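Local coordinates for protein cyclopropane mycolic acid synthase 3 (Mycobacterium tuberculosis, PDB 1L1E) that probably converts a double bond of alpha mycolic acids into a cyclopropane ring at the proximal position, using a methylene group from S-adenosyl-L-methionine, at residues Y232-L243 with M263-R274. Numbering follows the deposited sequence.
Sequences YARTLDMWATAL and MKYLTGCAKLFR
Tyr232 drives the edge of its ring into the face of Phe273 in a T-shaped pair, planes at 88°, with CD2 over the ring centre and 3.2 Å from Phe273 CZ. A face of the Tyr232 ring carries Leu236 CD1 toward its rim. The Arg274 guanidinium has Ala233 CB on one face and the Asp237 carboxylate at its edge. These groups sit where the start of 232-243 meets the end of 263-274, in an antiparallel helix pair whose axes approach to 8.1 Å at a crossing angle of -162°, packed knobs-into-holes beside the Rossmann-like methyltransferase sheet. Leu236 is one knob, set among Leu266, Cys269, Ala270 and Phe273; its CD1 presses tightly on Cys269 CB at 3.4 Å. Leu266 is the reciprocal knob, sending CD1 to Ala240 CA and CD2 obliquely to Trp239 CE3. Small residues let the backbones close in: the CA atoms of Ala233 and Ala270 are 4.4 Å apart. Further along, Met263 folds back at chi2 and chi3, laying SD against Leu243 CD2. Tyr232 also lines the pocket of a bound carbonate ion, and Cys269 is probably an active-site residue, consistent with the pair forming part of the active-site wall. Arg274, exposed, grips one oxygen end-on, NH1 reaching Asp237 OD2 at 2.7 Å on its syn lone pair and NH2 the same OD2 at 2.8 Å, nearly along the C-O axis.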
loop_
_atom_site.group_PDB
_atom_site.type_symbol
_atom_site.label_atom_id
_atom_site.label_comp_id
_atom_site.label_asym_id
_atom_site.label_seq_id
_atom_site.Cartn_x
_atom_site.Cartn_y
_atom_site.Cartn_z
ATOM N N TYR A 232 -0.754 -2.885 -11.489
ATOM C CA TYR A 232 -0.698 -1.499 -11.042
ATOM C C TYR A 232 -0.976 -0.552 -12.199
ATOM O O TYR A 232 -1.632 0.468 -12.024
ATOM C CB TYR A 232 0.653 -1.180 -10.389
ATOM C CG TYR A 232 0.626 0.086 -9.560
ATOM C CD1 TYR A 232 -0.518 0.445 -8.839
ATOM C CD2 TYR A 232 1.751 0.905 -9.457
ATOM C CE1 TYR A 232 -0.542 1.577 -8.041
ATOM C CE2 TYR A 232 1.738 2.048 -8.653
ATOM C CZ TYR A 232 0.587 2.375 -7.948
ATOM O OH TYR A 232 0.565 3.501 -7.151
ATOM N N ALA A 233 -0.494 -0.904 -13.387
ATOM C CA ALA A 233 -0.720 -0.082 -14.568
ATOM C C ALA A 233 -2.227 0.078 -14.807
ATOM O O ALA A 233 -2.705 1.173 -15.086
ATOM C CB ALA A 233 -0.058 -0.730 -15.795
ATOM N N ARG A 234 -2.978 -1.010 -14.676
ATOM C CA ARG A 234 -4.420 -0.939 -14.899
ATOM C C ARG A 234 -5.170 -0.228 -13.765
ATOM O O ARG A 234 -6.229 0.375 -13.982
ATOM C CB ARG A 234 -5.015 -2.332 -15.091
ATOM C CG ARG A 234 -6.258 -2.276 -15.962
ATOM C CD ARG A 234 -7.447 -2.957 -15.352
ATOM N NE ARG A 234 -7.460 -4.383 -15.628
ATOM C CZ ARG A 234 -8.531 -5.035 -16.064
ATOM N NH1 ARG A 234 -9.661 -4.375 -16.272
ATOM N NH2 ARG A 234 -8.475 -6.341 -16.285
ATOM N N THR A 235 -4.631 -0.325 -12.555
ATOM C CA THR A 235 -5.231 0.330 -11.404
ATOM C C THR A 235 -5.111 1.832 -11.661
ATOM O O THR A 235 -6.084 2.574 -11.578
ATOM C CB THR A 235 -4.469 -0.015 -10.116
ATOM O OG1 THR A 235 -4.485 -1.434 -9.916
ATOM C CG2 THR A 235 -5.103 0.687 -8.912
ATOM N N LEU A 236 -3.901 2.267 -11.993
ATOM C CA LEU A 236 -3.639 3.671 -12.265
ATOM C C LEU A 236 -4.503 4.180 -13.420
ATOM O O LEU A 236 -5.020 5.292 -13.358
ATOM C CB LEU A 236 -2.146 3.876 -12.567
ATOM C CG LEU A 236 -1.203 3.662 -11.366
ATOM C CD1 LEU A 236 0.238 3.649 -11.835
ATOM C CD2 LEU A 236 -1.414 4.765 -10.332
ATOM N N ASP A 237 -4.658 3.379 -14.473
ATOM C CA ASP A 237 -5.493 3.793 -15.597
ATOM C C ASP A 237 -6.910 4.044 -15.098
ATOM O O ASP A 237 -7.528 5.068 -15.407
ATOM C CB ASP A 237 -5.544 2.713 -16.689
ATOM C CG ASP A 237 -4.288 2.668 -17.540
ATOM O OD1 ASP A 237 -3.631 3.720 -17.694
ATOM O OD2 ASP A 237 -3.967 1.579 -18.071
ATOM N N MET A 238 -7.427 3.108 -14.313
ATOM C CA MET A 238 -8.779 3.253 -13.804
ATOM C C MET A 238 -8.957 4.433 -12.856
ATOM O O MET A 238 -9.993 5.093 -12.893
ATOM C CB MET A 238 -9.244 1.943 -13.166
ATOM C CG MET A 238 -9.435 0.824 -14.202
ATOM S SD MET A 238 -10.000 -0.745 -13.523
ATOM C CE MET A 238 -11.742 -0.499 -13.490
ATOM N N TRP A 239 -7.963 4.720 -12.016
ATOM C CA TRP A 239 -8.091 5.874 -11.127
ATOM C C TRP A 239 -8.122 7.142 -11.962
ATOM O O TRP A 239 -8.860 8.081 -11.656
ATOM C CB TRP A 239 -6.923 5.965 -10.135
ATOM C CG TRP A 239 -6.987 4.988 -8.987
ATOM C CD1 TRP A 239 -8.107 4.404 -8.457
ATOM C CD2 TRP A 239 -5.885 4.533 -8.196
ATOM N NE1 TRP A 239 -7.767 3.614 -7.388
ATOM C CE2 TRP A 239 -6.408 3.675 -7.205
ATOM C CE3 TRP A 239 -4.499 4.768 -8.229
ATOM C CZ2 TRP A 239 -5.598 3.048 -6.256
ATOM C CZ3 TRP A 239 -3.691 4.143 -7.283
ATOM C CH2 TRP A 239 -4.243 3.294 -6.313
ATOM N N ALA A 240 -7.316 7.169 -13.023
ATOM C CA ALA A 240 -7.245 8.329 -13.904
ATOM C C ALA A 240 -8.579 8.566 -14.608
ATOM O O ALA A 240 -9.103 9.688 -14.612
ATOM C CB ALA A 240 -6.130 8.131 -14.938
ATOM N N THR A 241 -9.124 7.504 -15.198
ATOM C CA THR A 241 -10.405 7.580 -15.912
ATOM C C THR A 241 -11.520 8.110 -15.015
ATOM O O THR A 241 -12.339 8.917 -15.442
ATOM C CB THR A 241 -10.810 6.184 -16.465
ATOM O OG1 THR A 241 -9.832 5.756 -17.423
ATOM C CG2 THR A 241 -12.186 6.239 -17.143
ATOM N N ALA A 242 -11.532 7.661 -13.765
ATOM C CA ALA A 242 -12.537 8.086 -12.801
ATOM C C ALA A 242 -12.367 9.566 -12.423
ATOM O O ALA A 242 -13.340 10.334 -12.396
ATOM C CB ALA A 242 -12.450 7.209 -11.559
ATOM N N LEU A 243 -11.127 9.961 -12.141
ATOM C CA LEU A 243 -10.829 11.339 -11.778
ATOM C C LEU A 243 -11.248 12.249 -12.923
ATOM O O LEU A 243 -11.918 13.259 -12.709
ATOM C CB LEU A 243 -9.330 11.509 -11.499
ATOM C CG LEU A 243 -8.838 12.906 -11.103
ATOM C CD1 LEU A 243 -9.645 13.443 -9.939
ATOM C CD2 LEU A 243 -7.362 12.831 -10.733
ATOM N N MET A 263 -3.715 13.900 -12.171
ATOM C CA MET A 263 -3.841 13.280 -13.493
ATOM C C MET A 263 -2.454 12.971 -14.048
ATOM O O MET A 263 -2.239 11.910 -14.637
ATOM C CB MET A 263 -4.579 14.195 -14.467
ATOM C CG MET A 263 -6.088 14.212 -14.309
ATOM S SD MET A 263 -6.846 12.574 -14.357
ATOM C CE MET A 263 -6.533 12.055 -16.085
ATOM N N LYS A 264 -1.522 13.905 -13.858
ATOM C CA LYS A 264 -0.140 13.750 -14.331
ATOM C C LYS A 264 0.527 12.574 -13.636
ATOM O O LYS A 264 1.335 11.851 -14.224
ATOM C CB LYS A 264 0.657 15.029 -14.045
ATOM C CG LYS A 264 2.170 14.918 -14.207
ATOM C CD LYS A 264 2.836 16.262 -13.897
ATOM C CE LYS A 264 4.346 16.137 -13.678
ATOM N NZ LYS A 264 5.115 15.768 -14.901
ATOM N N TYR A 265 0.188 12.402 -12.367
ATOM C CA TYR A 265 0.739 11.323 -11.568
ATOM C C TYR A 265 0.190 9.979 -12.029
ATOM O O TYR A 265 0.946 9.048 -12.314
ATOM C CB TYR A 265 0.411 11.589 -10.096
ATOM C CG TYR A 265 0.262 10.379 -9.201
ATOM C CD1 TYR A 265 1.298 9.460 -9.039
ATOM C CD2 TYR A 265 -0.906 10.192 -8.460
ATOM C CE1 TYR A 265 1.172 8.385 -8.153
ATOM C CE2 TYR A 265 -1.041 9.129 -7.575
ATOM C CZ TYR A 265 -0.004 8.232 -7.424
ATOM O OH TYR A 265 -0.145 7.192 -6.534
ATOM N N LEU A 266 -1.131 9.892 -12.137
ATOM C CA LEU A 266 -1.770 8.648 -12.525
ATOM C C LEU A 266 -1.426 8.191 -13.938
ATOM O O LEU A 266 -1.038 7.036 -14.144
ATOM C CB LEU A 266 -3.289 8.779 -12.364
ATOM C CG LEU A 266 -3.773 9.218 -10.974
ATOM C CD1 LEU A 266 -5.255 9.470 -11.040
ATOM C CD2 LEU A 266 -3.443 8.173 -9.913
ATOM N N THR A 267 -1.561 9.087 -14.913
ATOM C CA THR A 267 -1.267 8.728 -16.295
ATOM C C THR A 267 0.213 8.441 -16.499
ATOM O O THR A 267 0.576 7.506 -17.212
ATOM C CB THR A 267 -1.707 9.837 -17.270
ATOM O OG1 THR A 267 -3.116 10.061 -17.128
ATOM C CG2 THR A 267 -1.432 9.418 -18.714
ATOM N N GLY A 268 1.067 9.236 -15.864
ATOM C CA GLY A 268 2.498 9.036 -15.999
ATOM C C GLY A 268 3.011 7.748 -15.380
ATOM O O GLY A 268 3.852 7.071 -15.964
ATOM N N CYS A 269 2.526 7.405 -14.192
ATOM C CA CYS A 269 2.971 6.177 -13.542
ATOM C C CYS A 269 2.404 4.949 -14.248
ATOM O O CYS A 269 3.026 3.885 -14.255
ATOM C CB CYS A 269 2.572 6.165 -12.064
ATOM S SG CYS A 269 3.579 7.244 -10.993
ATOM N N ALA A 270 1.222 5.087 -14.840
ATOM C CA ALA A 270 0.625 3.962 -15.545
ATOM C C ALA A 270 1.579 3.536 -16.659
ATOM O O ALA A 270 1.787 2.340 -16.882
ATOM C CB ALA A 270 -0.732 4.351 -16.123
ATOM N N LYS A 271 2.157 4.521 -17.344
ATOM C CA LYS A 271 3.110 4.274 -18.435
ATOM C C LYS A 271 4.396 3.618 -17.938
ATOM O O LYS A 271 4.944 2.732 -18.593
ATOM C CB LYS A 271 3.510 5.584 -19.122
ATOM C CG LYS A 271 2.513 6.164 -20.109
ATOM C CD LYS A 271 3.110 7.423 -20.742
ATOM C CE LYS A 271 2.287 7.956 -21.904
ATOM N NZ LYS A 271 2.975 9.121 -22.537
ATOM N N LEU A 272 4.877 4.070 -16.781
ATOM C CA LEU A 272 6.113 3.554 -16.215
ATOM C C LEU A 272 6.071 2.087 -15.827
ATOM O O LEU A 272 6.980 1.333 -16.163
ATOM C CB LEU A 272 6.532 4.391 -15.007
ATOM C CG LEU A 272 6.784 5.887 -15.244
ATOM C CD1 LEU A 272 7.552 6.431 -14.059
ATOM C CD2 LEU A 272 7.577 6.122 -16.533
ATOM N N PHE A 273 5.028 1.676 -15.109
ATOM C CA PHE A 273 4.918 0.281 -14.707
ATOM C C PHE A 273 4.631 -0.597 -15.916
ATOM O O PHE A 273 5.049 -1.747 -15.971
ATOM C CB PHE A 273 3.819 0.109 -13.653
ATOM C CG PHE A 273 4.165 0.708 -12.310
ATOM C CD1 PHE A 273 4.029 2.075 -12.083
ATOM C CD2 PHE A 273 4.641 -0.095 -11.282
ATOM C CE1 PHE A 273 4.361 2.632 -10.852
ATOM C CE2 PHE A 273 4.977 0.449 -10.051
ATOM C CZ PHE A 273 4.837 1.818 -9.833
ATOM N N ARG A 274 3.922 -0.041 -16.889
ATOM C CA ARG A 274 3.579 -0.772 -18.103
ATOM C C ARG A 274 4.835 -1.005 -18.950
ATOM O O ARG A 274 4.988 -2.057 -19.574
ATOM C CB ARG A 274 2.521 0.017 -18.883
ATOM C CG ARG A 274 1.996 -0.653 -20.141
ATOM C CD ARG A 274 0.643 -0.057 -20.522
ATOM N NE ARG A 274 -0.444 -0.679 -19.768
ATOM C CZ ARG A 274 -1.474 -0.024 -19.241
ATOM N NH1 ARG A 274 -1.574 1.294 -19.376
ATOM N NH2 ARG A 274 -2.403 -0.694 -18.567
#